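Local coordinates for protein triphenylmethane reductase (Citrobacter sp., PDB 2JL1) that probably reduces triphenylmethane dyes with NADPH as the hydride donor, at residues A4-T9 / G52-P57. Residues are numbered along the deposited sequence; the frame is centred on the assembly and turned at random.
With NAP (NADP nicotinamide-adenine-dinucleotide phosphate), chain B.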
loop_
_atom_site.group_PDB
_atom_site.type_symbol
_atom_site.label_atom_id
_atom_site.label_comp_id
_atom_site.label_asym_id
_atom_site.label_seq_id
_atom_site.Cartn_x
_atom_site.Cartn_y
_atom_site.Cartn_z
ATOM N N ALA A 4 14.593 3.347 18.399
ATOM C CA ALA A 4 15.312 2.424 17.543
ATOM C C ALA A 4 15.299 2.969 16.129
ATOM O O ALA A 4 14.303 3.567 15.697
ATOM C CB ALA A 4 14.674 1.065 17.575
ATOM N N VAL A 5 16.403 2.766 15.423
ATOM C CA VAL A 5 16.584 3.297 14.066
ATOM C C VAL A 5 17.008 2.134 13.209
ATOM O O VAL A 5 18.076 1.547 13.443
ATOM C CB VAL A 5 17.684 4.385 14.042
ATOM C CG1 VAL A 5 17.894 4.976 12.631
ATOM C CG2 VAL A 5 17.379 5.505 15.044
ATOM N N THR A 6 16.183 1.776 12.232
ATOM C CA THR A 6 16.587 0.780 11.228
ATOM C C THR A 6 17.483 1.457 10.185
ATOM O O THR A 6 17.570 2.669 10.170
ATOM C CB THR A 6 15.376 0.062 10.586
ATOM O OG1 THR A 6 14.781 0.901 9.579
ATOM C CG2 THR A 6 14.341 -0.283 11.664
ATOM N N GLY A 7 18.141 0.697 9.309
ATOM C CA GLY A 7 19.117 1.307 8.379
ATOM C C GLY A 7 20.241 2.119 9.053
ATOM O O GLY A 7 20.839 3.037 8.445
ATOM N N ALA A 8 20.553 1.757 10.297
ATOM C CA ALA A 8 21.443 2.574 11.150
ATOM C C ALA A 8 22.887 2.759 10.667
ATOM O O ALA A 8 23.523 3.742 11.048
ATOM C CB ALA A 8 21.425 2.087 12.590
ATOM N N THR A 9 23.397 1.825 9.856
ATOM C CA THR A 9 24.733 1.948 9.264
ATOM C C THR A 9 24.700 2.660 7.902
ATOM O O THR A 9 25.749 2.928 7.302
ATOM C CB THR A 9 25.426 0.571 9.068
ATOM O OG1 THR A 9 24.591 -0.269 8.259
ATOM C CG2 THR A 9 25.679 -0.111 10.393
ATOM N N GLY A 52 18.762 -6.810 12.724
ATOM C CA GLY A 52 17.408 -6.806 12.190
ATOM C C GLY A 52 17.554 -6.770 10.692
ATOM O O GLY A 52 18.059 -5.794 10.145
ATOM N N ASP A 53 17.147 -7.855 10.043
ATOM C CA ASP A 53 17.218 -7.962 8.594
ATOM C C ASP A 53 15.793 -8.043 8.023
ATOM O O ASP A 53 15.038 -8.943 8.404
ATOM C CB ASP A 53 18.031 -9.212 8.232
ATOM C CG ASP A 53 18.290 -9.340 6.728
ATOM O OD1 ASP A 53 17.471 -8.853 5.906
ATOM O OD2 ASP A 53 19.325 -9.941 6.378
ATOM N N TYR A 54 15.435 -7.122 7.111
ATOM C CA TYR A 54 14.055 -7.038 6.561
ATOM C C TYR A 54 13.627 -8.298 5.812
ATOM O O TYR A 54 12.455 -8.502 5.558
ATOM C CB TYR A 54 13.856 -5.840 5.624
ATOM C CG TYR A 54 14.328 -4.511 6.128
ATOM C CD1 TYR A 54 14.418 -4.236 7.504
ATOM C CD2 TYR A 54 14.691 -3.513 5.225
ATOM C CE1 TYR A 54 14.874 -3.009 7.956
ATOM C CE2 TYR A 54 15.127 -2.274 5.655
ATOM C CZ TYR A 54 15.231 -2.028 7.017
ATOM O OH TYR A 54 15.665 -0.795 7.426
ATOM N N ASN A 55 14.606 -9.120 5.454
ATOM C CA ASN A 55 14.357 -10.419 4.838
ATOM C C ASN A 55 14.064 -11.518 5.869
ATOM O O ASN A 55 13.693 -12.639 5.497
ATOM C CB ASN A 55 15.566 -10.822 3.989
ATOM C CG ASN A 55 15.778 -9.906 2.802
ATOM O OD1 ASN A 55 16.910 -9.535 2.483
ATOM N ND2 ASN A 55 14.689 -9.540 2.138
ATOM N N GLN A 56 14.225 -11.197 7.152
ATOM C CA GLN A 56 14.145 -12.193 8.225
ATOM C C GLN A 56 13.173 -11.778 9.338
ATOM O O GLN A 56 13.580 -11.170 10.326
ATOM C CB GLN A 56 15.549 -12.470 8.803
ATOM C CG GLN A 56 16.578 -13.019 7.776
ATOM C CD GLN A 56 18.017 -13.091 8.310
ATOM O OE1 GLN A 56 18.979 -12.978 7.541
ATOM N NE2 GLN A 56 18.170 -13.278 9.619
ATOM N N PRO A 57 11.878 -12.110 9.178
ATOM C CA PRO A 57 10.827 -11.770 10.153
ATOM C C PRO A 57 11.171 -12.056 11.625
ATOM O O PRO A 57 10.847 -11.247 12.507
ATOM C CB PRO A 57 9.649 -12.635 9.691
ATOM C CG PRO A 57 9.831 -12.691 8.203
ATOM C CD PRO A 57 11.320 -12.820 8.008
HETATM P PA NAP B . 21.907 3.868 2.268
HETATM O O1A NAP B . 22.096 3.179 0.962
HETATM O O2A NAP B . 23.102 4.559 2.794
HETATM O O5B NAP B . 21.348 2.867 3.376
HETATM C C5B NAP B . 20.403 1.850 3.125
HETATM C C4B NAP B . 20.333 1.068 4.428
HETATM O O4B NAP B . 19.412 -0.010 4.324
HETATM C C3B NAP B . 21.714 0.483 4.725
HETATM O O3B NAP B . 22.042 0.716 6.070
HETATM C C2B NAP B . 21.535 -0.993 4.509
HETATM O O2B NAP B . 22.274 -1.724 5.436
HETATM C C1B NAP B . 20.062 -1.165 4.817
HETATM N N9A NAP B . 19.583 -2.432 4.249
HETATM C C8A NAP B . 19.702 -2.884 2.963
HETATM N N7A NAP B . 19.122 -4.105 2.897
HETATM C C5A NAP B . 18.663 -4.437 4.127
HETATM C C6A NAP B . 18.005 -5.563 4.621
HETATM N N6A NAP B . 17.716 -6.592 3.829
HETATM N N1A NAP B . 17.655 -5.602 5.951
HETATM C C2A NAP B . 17.961 -4.550 6.786
HETATM N N3A NAP B . 18.604 -3.436 6.295
HETATM C C4A NAP B . 18.953 -3.390 4.985
HETATM O O3 NAP B . 20.689 4.926 2.066
HETATM P PN NAP B . 20.498 6.421 2.631
HETATM O O1N NAP B . 20.781 6.371 4.075
HETATM O O2N NAP B . 21.249 7.367 1.760
HETATM O O5D NAP B . 18.877 6.634 2.466
HETATM C C5D NAP B . 17.977 5.877 3.264
HETATM C C4D NAP B . 16.777 5.312 2.495
HETATM O O4D NAP B . 16.133 6.362 1.794
HETATM C C3D NAP B . 17.179 4.284 1.435
HETATM O O3D NAP B . 17.167 2.950 1.877
HETATM C C2D NAP B . 16.188 4.498 0.306
HETATM O O2D NAP B . 15.014 3.719 0.409
HETATM C C1D NAP B . 15.781 5.945 0.484
HETATM N N1N NAP B . 16.430 6.737 -0.573
HETATM C C2N NAP B . 15.989 8.011 -0.744
HETATM C C3N NAP B . 16.513 8.789 -1.736
HETATM C C7N NAP B . 16.030 10.160 -1.941
HETATM O O7N NAP B . 16.726 10.937 -2.912
HETATM N N7N NAP B . 14.960 10.550 -1.238
HETATM C C4N NAP B . 17.583 8.306 -2.519
HETATM C C5N NAP B . 18.083 7.052 -2.273
HETATM C C6N NAP B . 17.456 6.240 -1.321
HETATM P P2B NAP B . 23.747 -2.292 5.096
HETATM O O1X NAP B . 24.750 -1.306 5.667
HETATM O O2X NAP B . 23.981 -2.436 3.602
HETATM O O3X NAP B . 23.822 -3.639 5.785
#
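The hydroxyls of T6 and Y54 meet across the contact in a hydrogen bond of 2.9 Å between T6 OG1 and Y54 OH. T6 CB also lies against the phenol oxygen, at 3.3 Å from Y54 OH. The threonine points its OG1 at the tyrosine by placing it between its own backbone N and carbonyl carbon (chi1 79°). Across the gap, Y54 reaches back from the loop after strand 48-51 with its ring laid along the adenine of NADP. One face of the phenol carries the purine, with C2A of NADP 3.4 Å above the ring plane and over its centre. The same residue also holds the base through its backbone: Y54 N donates to N1A of NADP at 2.9 Å, with a nearly straight N-H...acceptor angle of 165°.

D53 reads the neighbouring position, its OD1 accepting from N6A of NADP at 3.1 Å. That carboxylate oxygen takes a second bond from N55 N, which approaches from above the carboxylate plane and closes an Asx turn. A type I turn from D53 to Q56 leads on into helix 57-63. Beyond the adenine, at its ribose, T9 OG1 donates to O1X of the 2'-phosphate of NADP (2.8 Å).

Further out, I73 N, just past strand 69-72, bonds to T6 OG1, while Q86 and V90 of helix 80-96 pack on Y54. The loop that follows strand 3-5 is the glycine-bearing turn of a Rossmann fold, and here it is joined to the adenine loop. Together, the bonds to N1A and N6A match the hydrogen-bonding pattern of adenine, and the T9 bond to the 2'-phosphate is consistent with a preference for NADP over NAD.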